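Local coordinates for glycoside hydrolase family 81 (Clostridium thermocellum, PDB 6FOP), which probably hydrolyses internal beta-1,3-glucosidic bonds in laminarin and related glucans, working within the cellulosome of its host, at residues Lys124-Lys129 against Tyr133-Phe138; Thr569-His574 against Asp616-Tyr621; Gln597-Met602 against Met620-Tyr625. All blocks are in the same frame, centred on the assembly; numbering follows the deposited sequence. Where two conformers were deposited one is given.

Contact 1. Residues Lys124-Lys129 against Tyr133-Phe138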
loop_
_atom_site.group_PDB
_atom_site.type_symbol
_atom_site.label_atom_id
_atom_site.label_comp_id
_atom_site.label_asym_id
_atom_site.label_seq_id
_atom_site.Cartn_x
_atom_site.Cartn_y
_atom_site.Cartn_z
ATOM N N LYS A 124 20.673 -20.488 -0.230
ATOM C CA LYS A 124 19.899 -19.494 0.513
ATOM C C LYS A 124 20.061 -18.196 -0.226
ATOM O O LYS A 124 21.173 -17.725 -0.428
ATOM C CB LYS A 124 20.388 -19.353 1.944
ATOM C CG LYS A 124 19.480 -18.427 2.775
ATOM C CD LYS A 124 19.878 -18.514 4.244
ATOM C CE LYS A 124 19.010 -17.685 5.156
ATOM N NZ LYS A 124 19.385 -17.991 6.573
ATOM N N ALA A 125 18.937 -17.646 -0.682
ATOM C CA ALA A 125 18.917 -16.423 -1.488
ATOM C C ALA A 125 18.286 -15.272 -0.715
ATOM O O ALA A 125 17.226 -15.457 -0.090
ATOM C CB ALA A 125 18.142 -16.671 -2.758
ATOM N N THR A 126 18.947 -14.119 -0.739
ATOM C CA THR A 126 18.377 -12.880 -0.222
ATOM C C THR A 126 18.026 -11.999 -1.424
ATOM O O THR A 126 18.912 -11.618 -2.209
ATOM C CB THR A 126 19.362 -12.132 0.682
ATOM O OG1 THR A 126 19.710 -12.973 1.779
ATOM C CG2 THR A 126 18.790 -10.826 1.227
ATOM N N LEU A 127 16.728 -11.700 -1.520
ATOM C CA LEU A 127 16.127 -10.868 -2.571
ATOM C C LEU A 127 15.654 -9.577 -1.900
ATOM O O LEU A 127 15.048 -9.635 -0.822
ATOM C CB LEU A 127 14.967 -11.578 -3.220
ATOM C CG LEU A 127 15.189 -13.049 -3.558
ATOM C CD1 LEU A 127 13.921 -13.621 -4.181
ATOM C CD2 LEU A 127 16.418 -13.286 -4.431
ATOM N N MET A 128 15.984 -8.434 -2.504
ATOM C CA MET A 128 15.711 -7.157 -1.854
ATOM C C MET A 128 15.106 -6.146 -2.809
ATOM O O MET A 128 15.638 -5.891 -3.903
ATOM C CB MET A 128 16.988 -6.613 -1.234
ATOM C CG MET A 128 16.870 -5.219 -0.648
ATOM S SD MET A 128 18.368 -4.907 0.262
ATOM C CE MET A 128 18.293 -3.157 0.455
ATOM N N LYS A 129 14.001 -5.562 -2.361
ATOM C CA LYS A 129 13.341 -4.472 -3.062
ATOM C C LYS A 129 14.190 -3.237 -2.796
ATOM O O LYS A 129 14.496 -2.933 -1.637
ATOM C CB LYS A 129 11.939 -4.289 -2.533
ATOM C CG LYS A 129 11.199 -3.083 -3.086
ATOM C CD LYS A 129 9.697 -3.149 -2.813
ATOM C CE LYS A 129 8.995 -4.252 -3.557
ATOM N NZ LYS A 129 9.070 -4.149 -5.051
ATOM N N TYR A 133 21.540 -5.643 -6.038
ATOM C CA TYR A 133 22.180 -6.913 -5.698
ATOM C C TYR A 133 21.190 -8.005 -5.366
ATOM O O TYR A 133 20.056 -7.712 -4.915
ATOM C CB TYR A 133 23.073 -6.775 -4.488
ATOM C CG TYR A 133 24.236 -5.839 -4.652
ATOM C CD1 TYR A 133 25.440 -6.282 -5.254
ATOM C CD2 TYR A 133 24.198 -4.549 -4.174
ATOM C CE1 TYR A 133 26.522 -5.437 -5.380
ATOM C CE2 TYR A 133 25.275 -3.690 -4.314
ATOM C CZ TYR A 133 26.454 -4.151 -4.921
ATOM O OH TYR A 133 27.525 -3.271 -4.999
ATOM N N ALA A 134 21.621 -9.264 -5.535
ATOM C CA ALA A 134 20.999 -10.413 -4.864
ATOM C C ALA A 134 22.150 -11.216 -4.264
ATOM O O ALA A 134 23.244 -11.286 -4.850
ATOM C CB ALA A 134 20.156 -11.268 -5.787
ATOM N N TYR A 135 21.919 -11.757 -3.079
ATOM C CA TYR A 135 22.974 -12.373 -2.270
ATOM C C TYR A 135 22.644 -13.843 -2.008
ATOM O O TYR A 135 21.493 -14.186 -1.763
ATOM C CB TYR A 135 23.104 -11.656 -0.931
ATOM C CG TYR A 135 23.192 -10.136 -1.014
ATOM C CD1 TYR A 135 24.351 -9.489 -1.355
ATOM C CD2 TYR A 135 22.073 -9.354 -0.757
ATOM C CE1 TYR A 135 24.442 -8.127 -1.422
ATOM C CE2 TYR A 135 22.143 -7.977 -0.824
ATOM C CZ TYR A 135 23.296 -7.346 -1.165
ATOM O OH TYR A 135 23.351 -5.963 -1.220
ATOM N N PHE A 136 23.677 -14.701 -2.053
ATOM C CA PHE A 136 23.480 -16.135 -1.960
ATOM C C PHE A 136 24.513 -16.786 -1.050
ATOM O O PHE A 136 25.676 -16.360 -1.019
ATOM C CB PHE A 136 23.587 -16.785 -3.352
ATOM C CG PHE A 136 22.651 -16.194 -4.395
ATOM C CD1 PHE A 136 23.035 -15.110 -5.155
ATOM C CD2 PHE A 136 21.385 -16.727 -4.576
ATOM C CE1 PHE A 136 22.165 -14.544 -6.085
ATOM C CE2 PHE A 136 20.514 -16.166 -5.501
ATOM C CZ PHE A 136 20.918 -15.085 -6.257
ATOM N N VAL A 137 24.071 -17.842 -0.358
ATOM C CA VAL A 137 24.988 -18.712 0.386
ATOM C C VAL A 137 24.679 -20.137 -0.055
ATOM O O VAL A 137 23.518 -20.551 -0.094
ATOM C CB VAL A 137 24.815 -18.550 1.907
ATOM C CG1 VAL A 137 25.615 -19.632 2.656
ATOM C CG2 VAL A 137 25.299 -17.174 2.323
ATOM N N PHE A 138 25.742 -20.870 -0.395
ATOM C CA PHE A 138 25.665 -22.252 -0.874
ATOM C C PHE A 138 26.148 -23.246 0.185
ATOM O O PHE A 138 27.055 -22.946 0.973
ATOM C CB PHE A 138 26.533 -22.395 -2.133
ATOM C CG PHE A 138 25.886 -21.845 -3.352
ATOM C CD1 PHE A 138 25.753 -20.469 -3.535
ATOM C CD2 PHE A 138 25.382 -22.693 -4.302
ATOM C CE1 PHE A 138 25.080 -19.984 -4.653
ATOM C CE2 PHE A 138 24.731 -22.210 -5.419
ATOM C CZ PHE A 138 24.597 -20.862 -5.599
HETATM O O HOH W 1 17.383 -8.172 -4.974
#
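T126 lays its CG2 methyl at the edge of the Y135 ring, 4.1 Å from Y135 CD2. The two residues face each other in a beta hairpin of neighbouring antiparallel strands, which lies within a larger antiparallel sheet. T126 and Y135 form a hydrogen-bonded pair. T126 N gives a nearly straight bond to Y135 O (2.7 Å, N-H...O 176°), and Y135 N returns one to T126 O. K124 and V137 make the next pair of this kind, again with two bonds. Between them A125 and F136 form a non-hydrogen-bonded pair. F136 CA approaches K124 O at 3.2 Å as a CA-H...O contact.

The side chains alternate between the faces. K124, T126, Y135 and V137 share one, where T126 OG1 bonds D113 and K124 NZ pairs with D105. A125 and F136 point to the other. F136 CG is anti to its carbonyl carbon (chi1 -55°), which brings the ring beside A125, and A125 CB lies 3.7 Å from F136 CE2. Further along, L127 and A134 touch loosely. Near the turn a water takes over from direct bonding: it accepts from M128 N at 2.9 Å and lies 2.7 Å from Y133 O.

Contact 2. Residues Thr569-His574 against Asp616-Tyr621. With NI (nickel (II) ion), chain B.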
loop_
_atom_site.group_PDB
_atom_site.type_symbol
_atom_site.label_atom_id
_atom_site.label_comp_id
_atom_site.label_asym_id
_atom_site.label_seq_id
_atom_site.Cartn_x
_atom_site.Cartn_y
_atom_site.Cartn_z
ATOM N N THR A 569 -17.690 0.503 -17.316
ATOM C CA THR A 569 -17.433 1.638 -18.174
ATOM C C THR A 569 -16.107 2.278 -17.771
ATOM O O THR A 569 -15.530 1.977 -16.693
ATOM C CB THR A 569 -18.514 2.720 -18.033
ATOM O OG1 THR A 569 -18.403 3.290 -16.737
ATOM C CG2 THR A 569 -19.934 2.160 -18.275
ATOM N N ASN A 570 -15.630 3.188 -18.610
ATOM C CA ASN A 570 -14.440 3.961 -18.271
ATOM C C ASN A 570 -14.671 4.912 -17.092
ATOM O O ASN A 570 -13.722 5.256 -16.371
ATOM C CB ASN A 570 -13.861 4.663 -19.508
ATOM C CG ASN A 570 -13.284 3.677 -20.501
ATOM O OD1 ASN A 570 -13.911 3.304 -21.519
ATOM N ND2 ASN A 570 -12.143 3.187 -20.176
ATOM N N SER A 571 -15.928 5.282 -16.848
ATOM C CA SER A 571 -16.263 5.978 -15.607
ATOM C C SER A 571 -15.986 5.110 -14.378
ATOM O O SER A 571 -15.407 5.595 -13.389
ATOM C CB SER A 571 -17.691 6.478 -15.624
ATOM O OG SER A 571 -17.982 7.130 -14.410
ATOM N N GLU A 572 -16.417 3.848 -14.424
ATOM C CA GLU A 572 -16.076 2.908 -13.358
ATOM C C GLU A 572 -14.554 2.702 -13.238
ATOM O O GLU A 572 -14.018 2.696 -12.132
ATOM C CB GLU A 572 -16.793 1.567 -13.544
ATOM C CG GLU A 572 -18.303 1.702 -13.370
ATOM C CD GLU A 572 -19.040 0.477 -13.832
ATOM O OE1 GLU A 572 -19.232 -0.434 -13.003
ATOM O OE2 GLU A 572 -19.416 0.425 -15.035
ATOM N N LYS A 573 -13.857 2.591 -14.373
ATOM C CA LYS A 573 -12.428 2.374 -14.312
ATOM C C LYS A 573 -11.721 3.518 -13.586
ATOM O O LYS A 573 -10.820 3.278 -12.775
ATOM C CB LYS A 573 -11.831 2.178 -15.704
ATOM C CG LYS A 573 -12.297 0.910 -16.398
ATOM C CD LYS A 573 -11.606 0.694 -17.730
ATOM C CE LYS A 573 -12.228 -0.477 -18.465
ATOM N NZ LYS A 573 -11.519 -0.813 -19.717
ATOM N N HIS A 574 -12.122 4.758 -13.859
ATOM C CA HIS A 574 -11.568 5.927 -13.163
ATOM C C HIS A 574 -12.045 5.995 -11.693
ATOM O O HIS A 574 -11.252 6.277 -10.784
ATOM C CB HIS A 574 -11.954 7.195 -13.935
ATOM C CG HIS A 574 -11.073 7.456 -15.113
ATOM N ND1 HIS A 574 -10.267 8.558 -15.206
ATOM C CD2 HIS A 574 -10.819 6.715 -16.209
ATOM C CE1 HIS A 574 -9.572 8.507 -16.318
ATOM N NE2 HIS A 574 -9.896 7.403 -16.949
ATOM N N ASP A 616 -22.445 10.367 -9.557
ATOM C CA ASP A 616 -22.178 10.895 -8.203
ATOM C C ASP A 616 -20.680 10.929 -7.869
ATOM O O ASP A 616 -20.139 11.972 -7.489
ATOM C CB ASP A 616 -22.968 10.183 -7.100
ATOM C CG ASP A 616 -22.884 8.658 -7.131
ATOM O OD1 ASP A 616 -22.362 8.044 -8.103
ATOM O OD2 ASP A 616 -23.342 8.063 -6.140
ATOM N N ILE A 617 -20.014 9.790 -8.058
ATOM C CA ILE A 617 -18.575 9.690 -7.786
ATOM C C ILE A 617 -17.838 10.685 -8.685
ATOM O O ILE A 617 -16.937 11.401 -8.223
ATOM C CB ILE A 617 -18.077 8.274 -8.052
ATOM C CG1 ILE A 617 -18.799 7.227 -7.212
ATOM C CG2 ILE A 617 -16.580 8.171 -7.845
ATOM C CD1 ILE A 617 -18.748 7.434 -5.746
ATOM N N GLN A 618 -18.206 10.728 -9.979
ATOM C CA GLN A 618 -17.482 11.596 -10.918
ATOM C C GLN A 618 -17.706 13.065 -10.648
ATOM O O GLN A 618 -16.794 13.882 -10.817
ATOM C CB GLN A 618 -17.845 11.277 -12.361
ATOM C CG GLN A 618 -17.364 9.915 -12.815
ATOM C CD GLN A 618 -15.864 9.818 -12.877
ATOM O OE1 GLN A 618 -15.175 10.829 -12.881
ATOM N NE2 GLN A 618 -15.358 8.589 -12.988
ATOM N N TYR A 619 -18.929 13.431 -10.239
ATOM C CA TYR A 619 -19.156 14.852 -9.952
ATOM C C TYR A 619 -18.540 15.289 -8.621
ATOM O O TYR A 619 -18.099 16.445 -8.506
ATOM C CB TYR A 619 -20.639 15.205 -10.018
ATOM C CG TYR A 619 -21.305 14.975 -11.362
ATOM C CD1 TYR A 619 -20.584 15.003 -12.551
ATOM C CD2 TYR A 619 -22.665 14.746 -11.433
ATOM C CE1 TYR A 619 -21.196 14.829 -13.781
ATOM C CE2 TYR A 619 -23.287 14.551 -12.659
ATOM C CZ TYR A 619 -22.554 14.558 -13.823
ATOM O OH TYR A 619 -23.171 14.385 -15.039
ATOM N N MET A 620 -18.439 14.384 -7.636
ATOM C CA MET A 620 -17.656 14.689 -6.433
ATOM C C MET A 620 -16.190 14.933 -6.769
ATOM O O MET A 620 -15.559 15.862 -6.238
ATOM C CB MET A 620 -17.773 13.577 -5.416
ATOM C CG MET A 620 -19.138 13.521 -4.751
ATOM S SD MET A 620 -19.094 12.323 -3.394
ATOM C CE MET A 620 -19.115 10.768 -4.263
ATOM N N TYR A 621 -15.658 14.133 -7.711
ATOM C CA TYR A 621 -14.282 14.292 -8.169
ATOM C C TYR A 621 -14.100 15.610 -8.935
ATOM O O TYR A 621 -13.192 16.401 -8.644
ATOM C CB TYR A 621 -13.937 13.118 -9.068
ATOM C CG TYR A 621 -12.540 13.132 -9.607
ATOM C CD1 TYR A 621 -11.456 12.829 -8.771
ATOM C CD2 TYR A 621 -12.288 13.368 -10.957
ATOM C CE1 TYR A 621 -10.163 12.837 -9.259
ATOM C CE2 TYR A 621 -10.990 13.350 -11.448
ATOM C CZ TYR A 621 -9.930 13.088 -10.596
ATOM O OH TYR A 621 -8.633 13.053 -11.113
HETATM NI NI NI B . -8.957 6.725 -18.661
#
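S571 OG is gripped by two groups. Its firmer partner is the backbone oxygen N613 O, to which the hydroxyl bonds. The second is the amide nitrogen Q618 NE2, which reaches S571 OG over 3.3 Å in a weak bond. The same nitrogen also makes a weak bond to the backbone S571 O (3.0 Å, N-H...O 127°). Q618 NE2 therefore divides itself between the hydroxyl and the carbonyl of one residue, and neither bond is straight. The bend of the Q618 chain at chi2 (-66°) turns the amide so that NE2 reaches S571. Q618 CG makes a separate contact, 3.3 Å from S571 OG. With chi1 at 179° the S571 hydroxyl lies beside the carbonyl carbon, which lets one amide nitrogen reach both oxygens. H574 CB adds a packing contact to Q618 NE2 at 3.8 Å.

The start of helix 570-575 is fixed by a capping box. E572 N bonds T569 OG1 at 3.1 Å, and T569 N bonds E572 OE2 at 2.9 Å, meeting it from above the carboxylate plane. N613 bonds the side chains of both T569 and E572, so it ties the cap to the approach of the second helix.

One turn after S571, the ring of H574 leads away from Q618. Its ND1 bonds N598 OD1, which steadies the ring, while NE2 binds nickel at 2.1 Å. H562, E601 and E605 complete the nickel site, which thus has two histidine nitrogens and two carboxylate oxygens from the protein.

Contact 3. Residues Gln597-Met602 against Met620-Tyr625. With NI (nickel (II) ion), chain B.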
loop_
_atom_site.group_PDB
_atom_site.type_symbol
_atom_site.label_atom_id
_atom_site.label_comp_id
_atom_site.label_asym_id
_atom_site.label_seq_id
_atom_site.Cartn_x
_atom_site.Cartn_y
_atom_site.Cartn_z
ATOM N N GLN A 597 -8.079 17.035 -16.588
ATOM C CA GLN A 597 -7.527 16.112 -17.583
ATOM C C GLN A 597 -8.048 14.691 -17.400
ATOM O O GLN A 597 -8.318 13.976 -18.376
ATOM C CB GLN A 597 -6.003 16.095 -17.511
ATOM C CG GLN A 597 -5.299 17.353 -17.973
ATOM C CD GLN A 597 -3.793 17.287 -17.726
ATOM O OE1 GLN A 597 -3.330 16.800 -16.697
ATOM N NE2 GLN A 597 -3.024 17.766 -18.681
ATOM N N ASN A 598 -8.075 14.237 -16.139
ATOM C CA ASN A 598 -8.525 12.877 -15.820
ATOM C C ASN A 598 -9.997 12.704 -16.202
ATOM O O ASN A 598 -10.384 11.734 -16.880
ATOM C CB ASN A 598 -8.220 12.576 -14.341
ATOM C CG ASN A 598 -8.724 11.230 -13.896
ATOM O OD1 ASN A 598 -9.928 10.959 -13.896
ATOM N ND2 ASN A 598 -7.798 10.370 -13.444
ATOM N N TYR A 599 -10.831 13.646 -15.764
ATOM C CA TYR A 599 -12.252 13.632 -16.101
ATOM C C TYR A 599 -12.505 13.698 -17.599
ATOM O O TYR A 599 -13.327 12.923 -18.116
ATOM C CB TYR A 599 -12.949 14.760 -15.346
ATOM C CG TYR A 599 -14.432 14.899 -15.581
ATOM C CD1 TYR A 599 -15.356 14.223 -14.778
ATOM C CD2 TYR A 599 -14.924 15.770 -16.544
ATOM C CE1 TYR A 599 -16.720 14.392 -14.984
ATOM C CE2 TYR A 599 -16.277 15.963 -16.717
ATOM C CZ TYR A 599 -17.174 15.226 -15.966
ATOM O OH TYR A 599 -18.533 15.427 -16.144
ATOM N N GLU A 600 -11.770 14.571 -18.299
ATOM C CA GLU A 600 -11.943 14.686 -19.753
ATOM C C GLU A 600 -11.464 13.432 -20.490
ATOM O O GLU A 600 -12.090 13.028 -21.465
ATOM C CB GLU A 600 -11.292 15.955 -20.297
ATOM C CG GLU A 600 -11.987 17.253 -19.859
ATOM C CD GLU A 600 -13.417 17.437 -20.388
ATOM O OE1 GLU A 600 -13.726 16.979 -21.501
ATOM O OE2 GLU A 600 -14.250 18.045 -19.671
ATOM N N GLU A 601 -10.397 12.786 -19.985
ATOM C CA GLU A 601 -10.001 11.508 -20.584
ATOM C C GLU A 601 -11.128 10.482 -20.424
ATOM O O GLU A 601 -11.467 9.745 -21.344
ATOM C CB GLU A 601 -8.743 10.946 -19.921
ATOM C CG GLU A 601 -8.484 9.486 -20.277
ATOM C CD GLU A 601 -7.233 8.869 -19.684
ATOM O OE1 GLU A 601 -6.140 9.344 -20.003
ATOM O OE2 GLU A 601 -7.355 7.895 -18.905
ATOM N N MET A 602 -11.672 10.408 -19.213
ATOM C CA MET A 602 -12.773 9.490 -18.913
ATOM C C MET A 602 -13.962 9.694 -19.873
ATOM O O MET A 602 -14.493 8.722 -20.426
ATOM C CB MET A 602 -13.168 9.651 -17.422
ATOM C CG MET A 602 -14.361 8.831 -16.955
ATOM S SD MET A 602 -15.974 9.541 -17.340
ATOM C CE MET A 602 -15.854 11.085 -16.446
ATOM N N MET A 620 -18.439 14.384 -7.636
ATOM C CA MET A 620 -17.656 14.689 -6.433
ATOM C C MET A 620 -16.190 14.933 -6.769
ATOM O O MET A 620 -15.559 15.862 -6.238
ATOM C CB MET A 620 -17.773 13.577 -5.416
ATOM C CG MET A 620 -19.138 13.521 -4.751
ATOM S SD MET A 620 -19.094 12.323 -3.394
ATOM C CE MET A 620 -19.115 10.768 -4.263
ATOM N N TYR A 621 -15.658 14.133 -7.711
ATOM C CA TYR A 621 -14.282 14.292 -8.169
ATOM C C TYR A 621 -14.100 15.610 -8.935
ATOM O O TYR A 621 -13.192 16.401 -8.644
ATOM C CB TYR A 621 -13.937 13.118 -9.068
ATOM C CG TYR A 621 -12.540 13.132 -9.607
ATOM C CD1 TYR A 621 -11.456 12.829 -8.771
ATOM C CD2 TYR A 621 -12.288 13.368 -10.957
ATOM C CE1 TYR A 621 -10.163 12.837 -9.259
ATOM C CE2 TYR A 621 -10.990 13.350 -11.448
ATOM C CZ TYR A 621 -9.930 13.088 -10.596
ATOM O OH TYR A 621 -8.633 13.053 -11.113
ATOM N N TYR A 622 -15.040 15.880 -9.861
ATOM C CA TYR A 622 -14.954 17.066 -10.715
ATOM C C TYR A 622 -15.095 18.343 -9.885
ATOM O O TYR A 622 -14.552 19.392 -10.267
ATOM C CB TYR A 622 -15.998 17.052 -11.837
ATOM C CG TYR A 622 -15.721 18.054 -12.920
ATOM C CD1 TYR A 622 -14.651 17.891 -13.794
ATOM C CD2 TYR A 622 -16.560 19.140 -13.113
ATOM C CE1 TYR A 622 -14.381 18.819 -14.778
ATOM C CE2 TYR A 622 -16.293 20.079 -14.106
ATOM C CZ TYR A 622 -15.228 19.891 -14.961
ATOM O OH TYR A 622 -14.967 20.806 -15.957
ATOM N N ALA A 623 -15.811 18.251 -8.749
ATOM C CA ALA A 623 -15.930 19.379 -7.831
ATOM C C ALA A 623 -14.589 19.832 -7.232
ATOM O O ALA A 623 -14.520 20.935 -6.703
ATOM C CB ALA A 623 -16.901 19.047 -6.711
ATOM N N LEU A 624 -13.529 19.011 -7.362
ATOM C CA LEU A 624 -12.182 19.427 -6.980
ATOM C C LEU A 624 -11.485 20.271 -8.057
ATOM O O LEU A 624 -10.347 20.735 -7.852
ATOM C CB LEU A 624 -11.341 18.224 -6.588
ATOM C CG LEU A 624 -11.858 17.462 -5.372
ATOM C CD1 LEU A 624 -11.235 16.074 -5.272
ATOM C CD2 LEU A 624 -11.622 18.259 -4.091
ATOM N N TYR A 625 -12.202 20.533 -9.158
ATOM C CA TYR A 625 -11.793 21.523 -10.167
ATOM C C TYR A 625 -12.847 22.648 -10.309
ATOM O O TYR A 625 -12.511 23.818 -10.278
ATOM C CB TYR A 625 -11.601 20.807 -11.506
ATOM C CG TYR A 625 -11.397 21.694 -12.699
ATOM C CD1 TYR A 625 -10.204 22.381 -12.879
ATOM C CD2 TYR A 625 -12.406 21.862 -13.658
ATOM C CE1 TYR A 625 -10.004 23.192 -13.984
ATOM C CE2 TYR A 625 -12.211 22.660 -14.770
ATOM C CZ TYR A 625 -11.019 23.332 -14.924
ATOM O OH TYR A 625 -10.849 24.140 -16.025
HETATM NI NI NI B . -8.957 6.725 -18.661
#
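Y599 meets Y622 along most of its length. Y599 CB starts 3.9 Å from Y622 CD1. Next, Y599 CG and CD2 each lie 3.5 Å from Y622 CD1, with Y622 CE1 close to Y599 CD2. Farther out, Y599 CE2 is still within 3.9 Å of Y622 CD1 and CE1. The tip, Y599 OH, has passed Y622 and packs by the ring of Y619. Y622 CD1 thus sits over one face of the Y599 ring, offset toward its rim, and Y599 CE2 lies over a face of Y622 in turn. The ring planes are 36° apart and their centroids 4.3 Å, so the pair is oblique. Both side chains have CG anti to the backbone N (chi1 180° in Y599, -165° in Y622), which sends them toward each other between the helices. M633 of helix 627-633 touches both rings, and K596 holds Y622 OH.

Y621 makes the second meeting. Its OH rests against the aliphatic part of N598, 3.3 Å from N598 CB. The two side chains cross at about a right angle. At the nitrogen end of the N598 amide, Y594 bonds ND2. F578 stacks on Y621.

On the metal side of helix 592-606, E601 extends away from the tyrosines and binds nickel through OE2 at 2.0 Å. The tyrosine-rich packing of two helices is part of the helical catalytic domain, consistent with the (alpha/alpha)6 barrel of six-hairpin glycosidases.

Overall arrangement
All three contacts are largely buried, but K124, T126 and V137 leave contact 1 partly exposed. Contact 1 belongs to a beta sheet on the opposite side of the chain's centre from the others. Its centre is about 44 Å from that of contact 2 and about 45 Å from that of contact 3. Paired backbone bonds hold it. Contacts 2 and 3 lie in the helical domain, with centres about 8 Å apart, and share helix 615-622. There side chains reach across: one glutamine amide makes weak bonds to a hydroxyl and a backbone oxygen in contact 2, and tyrosines pack in contact 3. Both supply nickel ligands, and the bond of H574 to N598 links them directly.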